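Local coordinates for tudor and KH domain-containing protein homolog (PDB 5VQH) that takes part in primary piRNA biogenesis and transposon silencing, its Tudor domain binding the symmetrically dimethylated arginines of the Piwi proteins Siwi and Ago3, at residues 81-86 against 118-123; 88-93 against 111-116; 174-179 against 227-232. One frame throughout, in Å; residues are numbered along the deposited sequence.

Interaction 1: 81-86 against 118-123. With 2MR (n3, n4-dimethylarginine), chain C.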
loop_
_atom_site.group_PDB
_atom_site.type_symbol
_atom_site.label_atom_id
_atom_site.label_comp_id
_atom_site.label_asym_id
_atom_site.label_seq_id
_atom_site.Cartn_x
_atom_site.Cartn_y
_atom_site.Cartn_z
ATOM N N ALA A 81 10.614 10.235 2.426
ATOM C CA ALA A 81 11.246 9.689 1.216
ATOM C C ALA A 81 10.593 10.171 -0.067
ATOM O O ALA A 81 9.384 10.202 -0.185
ATOM C CB ALA A 81 11.215 8.164 1.231
ATOM N N VAL A 82 11.409 10.492 -1.049
ATOM C CA VAL A 82 10.898 10.870 -2.326
ATOM C C VAL A 82 10.401 9.611 -3.001
ATOM O O VAL A 82 10.905 8.556 -2.758
ATOM C CB VAL A 82 11.993 11.545 -3.172
ATOM C CG1 VAL A 82 11.564 11.654 -4.632
ATOM C CG2 VAL A 82 12.368 12.908 -2.565
ATOM N N PHE A 83 9.369 9.751 -3.805
ATOM C CA PHE A 83 8.880 8.701 -4.677
ATOM C C PHE A 83 9.427 9.018 -6.062
ATOM O O PHE A 83 9.192 10.096 -6.584
ATOM C CB PHE A 83 7.381 8.769 -4.692
ATOM C CG PHE A 83 6.704 7.753 -5.549
ATOM C CD1 PHE A 83 6.995 6.407 -5.437
ATOM C CD2 PHE A 83 5.672 8.141 -6.405
ATOM C CE1 PHE A 83 6.299 5.450 -6.185
ATOM C CE2 PHE A 83 4.984 7.196 -7.153
ATOM C CZ PHE A 83 5.299 5.835 -7.037
ATOM N N ARG A 84 10.181 8.095 -6.646
ATOM C CA ARG A 84 10.909 8.414 -7.874
ATOM C C ARG A 84 10.006 8.852 -9.030
ATOM O O ARG A 84 10.389 9.717 -9.790
ATOM C CB ARG A 84 11.811 7.252 -8.302
ATOM C CG ARG A 84 11.104 6.003 -8.819
ATOM C CD ARG A 84 12.150 4.907 -9.028
ATOM N NE ARG A 84 11.645 3.654 -9.618
ATOM C CZ ARG A 84 11.626 3.360 -10.925
ATOM N NH1 ARG A 84 12.043 4.236 -11.839
ATOM N NH2 ARG A 84 11.164 2.177 -11.328
ATOM N N HIS A 85 8.811 8.289 -9.147
ATOM C CA HIS A 85 7.935 8.633 -10.275
ATOM C C HIS A 85 7.275 10.004 -10.259
ATOM O O HIS A 85 6.812 10.422 -11.305
ATOM C CB HIS A 85 6.862 7.574 -10.490
ATOM C CG HIS A 85 7.420 6.234 -10.832
ATOM N ND1 HIS A 85 6.915 5.060 -10.314
ATOM C CD2 HIS A 85 8.465 5.880 -11.619
ATOM C CE1 HIS A 85 7.608 4.038 -10.783
ATOM N NE2 HIS A 85 8.559 4.509 -11.572
ATOM N N ASP A 86 7.213 10.705 -9.126
ATOM C CA ASP A 86 6.716 12.095 -9.144
ATOM C C ASP A 86 7.589 13.125 -8.443
ATOM O O ASP A 86 7.280 14.321 -8.465
ATOM C CB ASP A 86 5.290 12.191 -8.600
ATOM C CG ASP A 86 5.173 11.809 -7.129
ATOM O OD1 ASP A 86 4.029 11.797 -6.642
ATOM O OD2 ASP A 86 6.191 11.531 -6.452
ATOM N N ASP A 118 2.863 0.835 -2.025
ATOM C CA ASP A 118 3.937 0.409 -2.883
ATOM C C ASP A 118 5.299 0.511 -2.220
ATOM O O ASP A 118 5.476 1.163 -1.187
ATOM C CB ASP A 118 3.922 1.148 -4.216
ATOM C CG ASP A 118 3.802 2.662 -4.091
ATOM O OD1 ASP A 118 4.189 3.318 -5.063
ATOM O OD2 ASP A 118 3.309 3.202 -3.096
ATOM N N SER A 119 6.250 -0.186 -2.823
ATOM C CA SER A 119 7.601 -0.330 -2.312
ATOM C C SER A 119 8.592 -0.014 -3.433
ATOM O O SER A 119 8.440 -0.526 -4.527
ATOM C CB SER A 119 7.804 -1.758 -1.829
ATOM O OG SER A 119 7.508 -1.871 -0.461
ATOM N N GLU A 120 9.581 0.826 -3.144
ATOM C CA GLU A 120 10.664 1.156 -4.052
ATOM C C GLU A 120 12.005 1.119 -3.308
ATOM O O GLU A 120 12.056 1.201 -2.091
ATOM C CB GLU A 120 10.499 2.572 -4.623
ATOM C CG GLU A 120 9.265 2.835 -5.478
ATOM C CD GLU A 120 9.279 2.095 -6.824
ATOM O OE1 GLU A 120 10.375 2.014 -7.470
ATOM O OE2 GLU A 120 8.174 1.609 -7.217
ATOM N N TYR A 121 13.083 1.007 -4.070
ATOM C CA TYR A 121 14.434 0.975 -3.556
ATOM C C TYR A 121 14.931 2.392 -3.707
ATOM O O TYR A 121 14.941 2.917 -4.813
ATOM C CB TYR A 121 15.309 0.047 -4.402
ATOM C CG TYR A 121 15.078 -1.429 -4.179
ATOM C CD1 TYR A 121 15.417 -2.014 -2.973
ATOM C CD2 TYR A 121 14.551 -2.232 -5.186
ATOM C CE1 TYR A 121 15.224 -3.354 -2.758
ATOM C CE2 TYR A 121 14.346 -3.582 -4.991
ATOM C CZ TYR A 121 14.681 -4.131 -3.774
ATOM O OH TYR A 121 14.498 -5.479 -3.545
ATOM N N VAL A 122 15.294 3.015 -2.595
ATOM C CA VAL A 122 15.741 4.391 -2.574
ATOM C C VAL A 122 17.109 4.392 -1.937
ATOM O O VAL A 122 17.376 3.655 -0.992
ATOM C CB VAL A 122 14.767 5.267 -1.753
ATOM C CG1 VAL A 122 15.393 6.597 -1.346
ATOM C CG2 VAL A 122 13.502 5.524 -2.556
ATOM N N ALA A 123 17.990 5.208 -2.472
ATOM C CA ALA A 123 19.320 5.340 -1.932
ATOM C C ALA A 123 19.144 5.952 -0.572
ATOM O O ALA A 123 18.348 6.869 -0.414
ATOM C CB ALA A 123 20.142 6.262 -2.808
HETATM N N 2MR C . 0.063 10.904 -8.466
HETATM C CA 2MR C . 1.503 10.607 -8.349
HETATM C CB 2MR C . 1.708 9.553 -7.267
HETATM C CG 2MR C . 0.958 9.864 -5.973
HETATM C CD 2MR C . 1.683 9.126 -4.863
HETATM N NE 2MR C . 1.567 7.706 -5.085
HETATM C CZ 2MR C . 2.306 6.857 -4.405
HETATM N NH1 2MR C . 3.136 7.316 -3.589
HETATM C CQ1 2MR C . 4.021 6.537 -2.750
HETATM N NH2 2MR C . 2.185 5.542 -4.586
HETATM C CQ2 2MR C . 1.263 4.937 -5.536
HETATM C C 2MR C . 2.185 10.117 -9.619
HETATM O O 2MR C . 3.312 9.585 -9.604
HETATM O OXT 2MR C . 1.652 10.237 -10.727
#
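The Phe83 ring turns one face to the bound dimethylarginine and its edge to Glu120. On that face lies the ligand guanidinium, with NH1 3.9 Å above the plane and offset toward the rim. The backbone N of His85 lies on the opposite face. Glu120 CG and Asp86 CG meet the ring at its edge. This is one wall of the aromatic cage of a Tudor barrel, the pocket that reads symmetric dimethylarginine. Phe83 lies where strand 78-82 runs into the turn, Asp118 just before strand 119-123, and Glu120 within it. The Phe83 CG is anti to its own backbone nitrogen (chi1 180°), which carries the ring across to the ligand. Its CE1 also comes 3.2 Å from Asp118 OD1, with ring and carboxylate planes 72° apart. The aspartate is the polar partner of the ligand. Ligand NH2 bonds to Asp118 OD2 at 3.0 Å and, weakly, to Asp118 OD1. This pairing of opposite charges probably favours a positively charged guanidinium in the cage. Replacing Phe83 with an alanine would probably open a gap beside the ligand guanidinium and leave Asp118 and Glu120 without the ring they pack against. Asp86 lies at the other end of the ligand. Its OD1 is 3.3 Å from ligand CA, and it also holds Arg88. On the solvent side the turn is tied to the strand by a salt bridge. Arg84 has its chain extended from CG to NE, and the His85 ring nitrogen NE2 sits over the centre of its guanidinium. Arg84 NE lies 3.0 Å from Glu120 OE1, with a nearly straight N-H...O angle of 165°. The oxygen is met from above its carboxylate plane, while it stays close to the guanidinium plane of the arginine.

Interaction 2: 88-93 against 111-116. With 2MR (n3, n4-dimethylarginine), chain C.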
loop_
_atom_site.group_PDB
_atom_site.type_symbol
_atom_site.label_atom_id
_atom_site.label_comp_id
_atom_site.label_asym_id
_atom_site.label_seq_id
_atom_site.Cartn_x
_atom_site.Cartn_y
_atom_site.Cartn_z
ATOM N N ARG A 88 7.816 13.712 -5.315
ATOM C CA ARG A 88 7.212 14.257 -4.082
ATOM C C ARG A 88 7.589 13.433 -2.825
ATOM O O ARG A 88 8.056 12.282 -2.924
ATOM C CB ARG A 88 5.683 14.330 -4.232
ATOM C CG ARG A 88 5.186 15.146 -5.425
ATOM C CD ARG A 88 3.674 15.242 -5.431
ATOM N NE ARG A 88 3.119 15.898 -6.627
ATOM C CZ ARG A 88 2.676 15.270 -7.725
ATOM N NH1 ARG A 88 2.737 13.945 -7.846
ATOM N NH2 ARG A 88 2.166 15.976 -8.730
ATOM N N TRP A 89 7.388 14.024 -1.649
ATOM C CA TRP A 89 7.823 13.421 -0.388
ATOM C C TRP A 89 6.697 12.684 0.312
ATOM O O TRP A 89 5.555 13.171 0.404
ATOM C CB TRP A 89 8.428 14.487 0.553
ATOM C CG TRP A 89 9.783 14.968 0.076
ATOM C CD1 TRP A 89 10.031 15.930 -0.855
ATOM C CD2 TRP A 89 11.056 14.459 0.460
ATOM N NE1 TRP A 89 11.381 16.072 -1.062
ATOM C CE2 TRP A 89 12.034 15.178 -0.265
ATOM C CE3 TRP A 89 11.474 13.474 1.351
ATOM C CZ2 TRP A 89 13.378 14.934 -0.131
ATOM C CZ3 TRP A 89 12.798 13.249 1.480
ATOM C CH2 TRP A 89 13.742 13.977 0.742
ATOM N N TYR A 90 7.045 11.513 0.848
ATOM C CA TYR A 90 6.077 10.585 1.422
ATOM C C TYR A 90 6.624 9.969 2.719
ATOM O O TYR A 90 7.827 9.998 3.019
ATOM C CB TYR A 90 5.722 9.509 0.386
ATOM C CG TYR A 90 5.066 10.075 -0.847
ATOM C CD1 TYR A 90 3.720 10.351 -0.855
ATOM C CD2 TYR A 90 5.791 10.364 -2.002
ATOM C CE1 TYR A 90 3.098 10.891 -1.968
ATOM C CE2 TYR A 90 5.180 10.915 -3.125
ATOM C CZ TYR A 90 3.815 11.168 -3.099
ATOM O OH TYR A 90 3.114 11.714 -4.170
ATOM N N ARG A 91 5.716 9.438 3.503
ATOM C CA ARG A 91 6.063 8.745 4.692
ATOM C C ARG A 91 6.259 7.314 4.269
ATOM O O ARG A 91 5.366 6.722 3.630
ATOM C CB ARG A 91 4.943 8.831 5.722
ATOM C CG ARG A 91 4.550 10.242 6.072
ATOM C CD ARG A 91 3.504 10.349 7.191
ATOM N NE ARG A 91 2.204 9.722 6.948
ATOM C CZ ARG A 91 1.214 9.679 7.847
ATOM N NH1 ARG A 91 1.363 10.222 9.063
ATOM N NH2 ARG A 91 0.076 9.073 7.559
ATOM N N ALA A 92 7.413 6.755 4.632
ATOM C CA ALA A 92 7.733 5.382 4.296
ATOM C C ALA A 92 8.408 4.699 5.475
ATOM O O ALA A 92 8.984 5.360 6.337
ATOM C CB ALA A 92 8.649 5.374 3.115
ATOM N N ARG A 93 8.351 3.373 5.497
ATOM C CA ARG A 93 9.020 2.573 6.516
ATOM C C ARG A 93 10.159 1.808 5.829
ATOM O O ARG A 93 9.948 1.184 4.812
ATOM C CB ARG A 93 8.023 1.603 7.152
ATOM C CG ARG A 93 8.558 0.823 8.337
ATOM C CD ARG A 93 7.588 -0.256 8.813
ATOM N NE ARG A 93 6.352 0.284 9.421
ATOM C CZ ARG A 93 6.266 0.950 10.589
ATOM N NH1 ARG A 93 7.331 1.226 11.347
ATOM N NH2 ARG A 93 5.085 1.369 10.996
ATOM N N VAL A 111 12.021 0.660 0.711
ATOM C CA VAL A 111 11.010 1.401 1.503
ATOM C C VAL A 111 9.557 1.150 1.103
ATOM O O VAL A 111 9.232 0.974 -0.060
ATOM C CB VAL A 111 11.263 2.911 1.499
ATOM C CG1 VAL A 111 12.687 3.196 1.952
ATOM C CG2 VAL A 111 11.027 3.532 0.148
ATOM N N PHE A 112 8.701 1.086 2.104
ATOM C CA PHE A 112 7.273 0.861 1.942
ATOM C C PHE A 112 6.552 2.182 2.207
ATOM O O PHE A 112 6.594 2.698 3.344
ATOM C CB PHE A 112 6.862 -0.165 2.939
ATOM C CG PHE A 112 5.389 -0.364 3.048
ATOM C CD1 PHE A 112 4.702 -1.087 2.093
ATOM C CD2 PHE A 112 4.689 0.095 4.148
ATOM C CE1 PHE A 112 3.344 -1.314 2.228
ATOM C CE2 PHE A 112 3.328 -0.144 4.277
ATOM C CZ PHE A 112 2.665 -0.848 3.327
ATOM N N TYR A 113 5.945 2.746 1.149
ATOM C CA TYR A 113 5.187 3.994 1.221
ATOM C C TYR A 113 3.871 3.753 1.960
ATOM O O TYR A 113 2.928 3.131 1.446
ATOM C CB TYR A 113 4.970 4.541 -0.174
ATOM C CG TYR A 113 6.274 4.970 -0.817
ATOM C CD1 TYR A 113 6.836 6.201 -0.526
ATOM C CD2 TYR A 113 6.945 4.140 -1.665
ATOM C CE1 TYR A 113 8.019 6.599 -1.087
ATOM C CE2 TYR A 113 8.145 4.512 -2.233
ATOM C CZ TYR A 113 8.676 5.737 -1.939
ATOM O OH TYR A 113 9.869 6.093 -2.514
ATOM N N LEU A 114 3.839 4.250 3.200
ATOM C CA LEU A 114 2.867 3.843 4.220
ATOM C C LEU A 114 1.402 4.246 3.943
ATOM O O LEU A 114 0.502 3.629 4.452
ATOM C CB LEU A 114 3.285 4.454 5.563
ATOM C CG LEU A 114 4.409 3.765 6.293
ATOM C CD1 LEU A 114 5.010 4.677 7.338
ATOM C CD2 LEU A 114 3.912 2.516 6.936
ATOM N N ASP A 115 1.206 5.329 3.208
ATOM C CA ASP A 115 -0.117 5.819 2.806
ATOM C C ASP A 115 -0.654 5.280 1.452
ATOM O O ASP A 115 -1.736 5.634 1.026
ATOM C CB ASP A 115 -0.054 7.351 2.788
ATOM C CG ASP A 115 0.248 7.915 4.179
ATOM O OD1 ASP A 115 -0.490 7.547 5.089
ATOM O OD2 ASP A 115 1.194 8.714 4.366
ATOM N N TYR A 116 0.096 4.385 0.826
ATOM C CA TYR A 116 -0.153 3.974 -0.539
ATOM C C TYR A 116 0.040 2.488 -0.726
ATOM O O TYR A 116 -0.811 1.849 -1.318
ATOM C CB TYR A 116 0.769 4.750 -1.479
ATOM C CG TYR A 116 0.384 6.204 -1.572
ATOM C CD1 TYR A 116 -0.673 6.622 -2.372
ATOM C CD2 TYR A 116 1.027 7.151 -0.818
ATOM C CE1 TYR A 116 -1.026 7.967 -2.446
ATOM C CE2 TYR A 116 0.688 8.479 -0.886
ATOM C CZ TYR A 116 -0.343 8.891 -1.683
ATOM O OH TYR A 116 -0.680 10.242 -1.705
HETATM N N 2MR C . 0.063 10.904 -8.466
HETATM C CA 2MR C . 1.503 10.607 -8.349
HETATM C CB 2MR C . 1.708 9.553 -7.267
HETATM C CG 2MR C . 0.958 9.864 -5.973
HETATM C CD 2MR C . 1.683 9.126 -4.863
HETATM N NE 2MR C . 1.567 7.706 -5.085
HETATM C CZ 2MR C . 2.306 6.857 -4.405
HETATM N NH1 2MR C . 3.136 7.316 -3.589
HETATM C CQ1 2MR C . 4.021 6.537 -2.750
HETATM N NH2 2MR C . 2.185 5.542 -4.586
HETATM C CQ2 2MR C . 1.263 4.937 -5.536
HETATM C C 2MR C . 2.185 10.117 -9.619
HETATM O O 2MR C . 3.312 9.585 -9.604
HETATM O OXT 2MR C . 1.652 10.237 -10.727
HETATM O O HOH W 1 3.419 7.102 1.920
HETATM O O HOH W 2 2.741 9.734 2.652
#
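Arg93 and Phe112 form an antiparallel hydrogen-bonded pair, with Arg93 N 2.9 Å from Phe112 O. Ala92 and Tyr113 form the adjacent non-hydrogen-bonded pair. These backbone pairings set the register of the beta hairpin of strands 89-98 and 108-113 in the Tudor barrel. Beyond the strand, Leu114 N donates to Arg91 O.

The aromatic contacts build the ligand cage. Tyr90 and Tyr116 have planes 89° apart, and Tyr90 CD1 touches Tyr116 CE2 at 3.6 Å. The guanidinium of dimethylarginine covers one face of each ring. Ligand NH1 sits over the centre of Tyr90, 3.8 Å above its plane, and ligand CZ lies over Tyr116. Ligand methyl CQ1 packs against Tyr113 CG at 3.4 Å. The Tyr113 hydroxyl bonds to the carbonyl of Val82, and that of Tyr90 to Asp86, which helps fix both rings.

The charged contact is a buried salt bridge. Arg91 CG lies opposite its carbonyl carbon (chi1 -57°), and the chain bends at chi3 to bring the guanidinium side-on to Asp115, nearly coplanar with the carboxylate. Further bonds reach the carbonyls of Leu134 and Leu137 from Arg91, and Gln140 N from Asp115. Arg91 NE to Asp115 OD2 and Arg91 NH2 to Asp115 OD1 are each 3.0 Å, and both oxygens use their syn lone pairs.

Interaction 3: 174-179 against 227-232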
loop_
_atom_site.group_PDB
_atom_site.type_symbol
_atom_site.label_atom_id
_atom_site.label_comp_id
_atom_site.label_asym_id
_atom_site.label_seq_id
_atom_site.Cartn_x
_atom_site.Cartn_y
_atom_site.Cartn_z
ATOM N N GLU A 174 -1.902 -7.867 -14.158
ATOM C CA GLU A 174 -2.107 -6.676 -14.993
ATOM C C GLU A 174 -3.592 -6.290 -15.123
ATOM O O GLU A 174 -3.983 -5.120 -15.043
ATOM C CB GLU A 174 -1.533 -6.940 -16.386
ATOM C CG GLU A 174 -1.730 -5.795 -17.371
ATOM C CD GLU A 174 -1.346 -4.446 -16.796
ATOM O OE1 GLU A 174 -0.358 -4.374 -16.025
ATOM O OE2 GLU A 174 -2.035 -3.455 -17.124
ATOM N N ARG A 175 -4.403 -7.308 -15.328
ATOM C CA ARG A 175 -5.814 -7.143 -15.552
ATOM C C ARG A 175 -6.527 -6.702 -14.251
ATOM O O ARG A 175 -7.462 -5.869 -14.265
ATOM C CB ARG A 175 -6.329 -8.467 -16.096
ATOM C CG ARG A 175 -7.773 -8.466 -16.474
ATOM C CD ARG A 175 -8.039 -7.892 -17.841
ATOM N NE ARG A 175 -9.486 -7.799 -17.934
ATOM C CZ ARG A 175 -10.165 -6.687 -18.162
ATOM N NH1 ARG A 175 -9.544 -5.516 -18.395
ATOM N NH2 ARG A 175 -11.491 -6.755 -18.200
ATOM N N PHE A 176 -6.041 -7.238 -13.141
ATOM C CA PHE A 176 -6.472 -6.815 -11.840
ATOM C C PHE A 176 -6.116 -5.351 -11.637
ATOM O O PHE A 176 -6.879 -4.632 -11.007
ATOM C CB PHE A 176 -5.838 -7.696 -10.752
ATOM C CG PHE A 176 -6.227 -7.321 -9.329
ATOM C CD1 PHE A 176 -7.543 -7.409 -8.897
ATOM C CD2 PHE A 176 -5.249 -6.943 -8.386
ATOM C CE1 PHE A 176 -7.888 -7.094 -7.584
ATOM C CE2 PHE A 176 -5.589 -6.638 -7.061
ATOM C CZ PHE A 176 -6.918 -6.705 -6.670
ATOM N N GLU A 177 -4.984 -4.893 -12.173
ATOM C CA GLU A 177 -4.672 -3.483 -12.055
ATOM C C GLU A 177 -5.597 -2.639 -12.924
ATOM O O GLU A 177 -5.837 -1.477 -12.627
ATOM C CB GLU A 177 -3.219 -3.199 -12.398
ATOM C CG GLU A 177 -2.217 -3.884 -11.477
ATOM C CD GLU A 177 -0.780 -3.421 -11.706
ATOM O OE1 GLU A 177 -0.575 -2.327 -12.261
ATOM O OE2 GLU A 177 0.163 -4.134 -11.320
ATOM N N GLU A 178 -6.092 -3.193 -14.017
ATOM C CA GLU A 178 -6.961 -2.417 -14.909
ATOM C C GLU A 178 -8.331 -2.352 -14.266
ATOM O O GLU A 178 -8.915 -1.274 -14.174
ATOM C CB GLU A 178 -7.066 -3.022 -16.312
ATOM C CG GLU A 178 -5.849 -2.774 -17.205
ATOM C CD GLU A 178 -5.639 -3.853 -18.309
ATOM O OE1 GLU A 178 -6.624 -4.488 -18.767
ATOM O OE2 GLU A 178 -4.474 -4.072 -18.736
ATOM N N LEU A 179 -8.827 -3.498 -13.808
ATOM C CA LEU A 179 -10.166 -3.562 -13.254
ATOM C C LEU A 179 -10.311 -2.678 -12.017
ATOM O O LEU A 179 -11.341 -2.025 -11.853
ATOM C CB LEU A 179 -10.540 -4.993 -12.885
ATOM C CG LEU A 179 -10.645 -5.982 -14.037
ATOM C CD1 LEU A 179 -10.769 -7.396 -13.509
ATOM C CD2 LEU A 179 -11.832 -5.607 -14.898
ATOM N N ALA A 227 -14.775 -11.813 -10.074
ATOM C CA ALA A 227 -15.583 -12.687 -10.917
ATOM C C ALA A 227 -15.175 -12.500 -12.362
ATOM O O ALA A 227 -15.201 -13.442 -13.147
ATOM C CB ALA A 227 -17.073 -12.438 -10.716
ATOM N N VAL A 228 -14.750 -11.294 -12.702
ATOM C CA VAL A 228 -14.162 -11.057 -14.002
ATOM C C VAL A 228 -12.889 -11.859 -14.211
ATOM O O VAL A 228 -12.649 -12.327 -15.303
ATOM C CB VAL A 228 -13.809 -9.594 -14.199
ATOM C CG1 VAL A 228 -13.049 -9.393 -15.498
ATOM C CG2 VAL A 228 -15.064 -8.747 -14.204
ATOM N N LEU A 229 -12.060 -11.981 -13.184
ATOM C CA LEU A 229 -10.801 -12.703 -13.297
ATOM C C LEU A 229 -11.057 -14.202 -13.508
ATOM O O LEU A 229 -10.356 -14.883 -14.283
ATOM C CB LEU A 229 -9.924 -12.497 -12.051
ATOM C CG LEU A 229 -9.285 -11.106 -11.806
ATOM C CD1 LEU A 229 -8.592 -11.075 -10.437
ATOM C CD2 LEU A 229 -8.308 -10.649 -12.880
ATOM N N VAL A 230 -12.053 -14.722 -12.817
ATOM C CA VAL A 230 -12.384 -16.130 -12.950
ATOM C C VAL A 230 -12.895 -16.387 -14.363
ATOM O O VAL A 230 -12.479 -17.349 -14.984
ATOM C CB VAL A 230 -13.434 -16.580 -11.912
ATOM C CG1 VAL A 230 -13.919 -17.994 -12.216
ATOM C CG2 VAL A 230 -12.869 -16.485 -10.485
ATOM N N ALA A 231 -13.766 -15.521 -14.880
ATOM C CA ALA A 231 -14.373 -15.728 -16.208
ATOM C C ALA A 231 -13.350 -15.648 -17.331
ATOM O O ALA A 231 -13.423 -16.405 -18.295
ATOM C CB ALA A 231 -15.470 -14.714 -16.451
ATOM N N GLU A 232 -12.388 -14.732 -17.204
ATOM C CA GLU A 232 -11.308 -14.605 -18.179
ATOM C C GLU A 232 -10.205 -15.636 -17.972
ATOM O O GLU A 232 -9.148 -15.548 -18.588
ATOM C CB GLU A 232 -10.697 -13.214 -18.108
ATOM C CG GLU A 232 -11.639 -12.081 -18.480
ATOM C CD GLU A 232 -10.951 -10.719 -18.497
ATOM O OE1 GLU A 232 -9.767 -10.647 -18.089
ATOM O OE2 GLU A 232 -11.579 -9.709 -18.912
#
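Arg175 and Glu232 cross at about a right angle, yet their flat ends lie nearly in one plane, 18° apart. Arg175 CG is anti to the backbone N (chi1 -176°), and the chain then bends at chi2. This turns the guanidinium edge to the carboxylate. Arg175 NE donates to Glu232 OE1 at 2.9 Å, on the syn lone pair. Weak bonds run to Glu232 OE2 from Arg175 NE and Arg175 NH2, each at 3.0 Å. Glu232, its chain extended beyond CG, is the first residue after helix 225-231. The same guanidinium uses NH1 to hold Glu178 OE1 at 3.1 Å, through the anti lone pair of that oxygen. One arginine thus bridges two acids in a salt-bridge network. Leu179 CD2 lies over a face of this guanidinium.

Apolar side chains fill the space beside the bridge. Leu179 and Val228 reach toward each other tip to tip, with Leu179 CD1 3.6 Å from Val228 CG1. Leu229 crosses Phe176 obliquely, and its CD1 touches Phe176 CD1 at 4.1 Å. Leu229 CD2 also rests against Leu179.

The axes of segments 174-179 and 227-231 run roughly antiparallel, 143° apart and 10.6 Å at closest approach. Phe176 meets Phe36 edge-to-face and touches Val30 of strand 23-30, so helix 170-179 packs against the seven-stranded sheet, with helix 225-231 beside it, consistent with the staphylococcal nuclease-like part of an extended Tudor domain.

Interactions 1 and 2 have centres 8 Å apart and share one five-stranded sheet and one ligand. Along the chain, interaction 2 is nested inside the loop closed by interaction 1. They touch directly: the bond between Tyr113 OH and Val82 O is 2.7 Å long, and that between Val111 N and Glu120 O 2.9 Å. Together they supply eight of the nine pocket residues, and Ser28 is the ninth. Interaction 3 follows in series, its centre about 27 Å from each of the other two. It joins two helices on the other sheet of the extended Tudor domain. The Phe176 side chain is about 14 Å from the ligand.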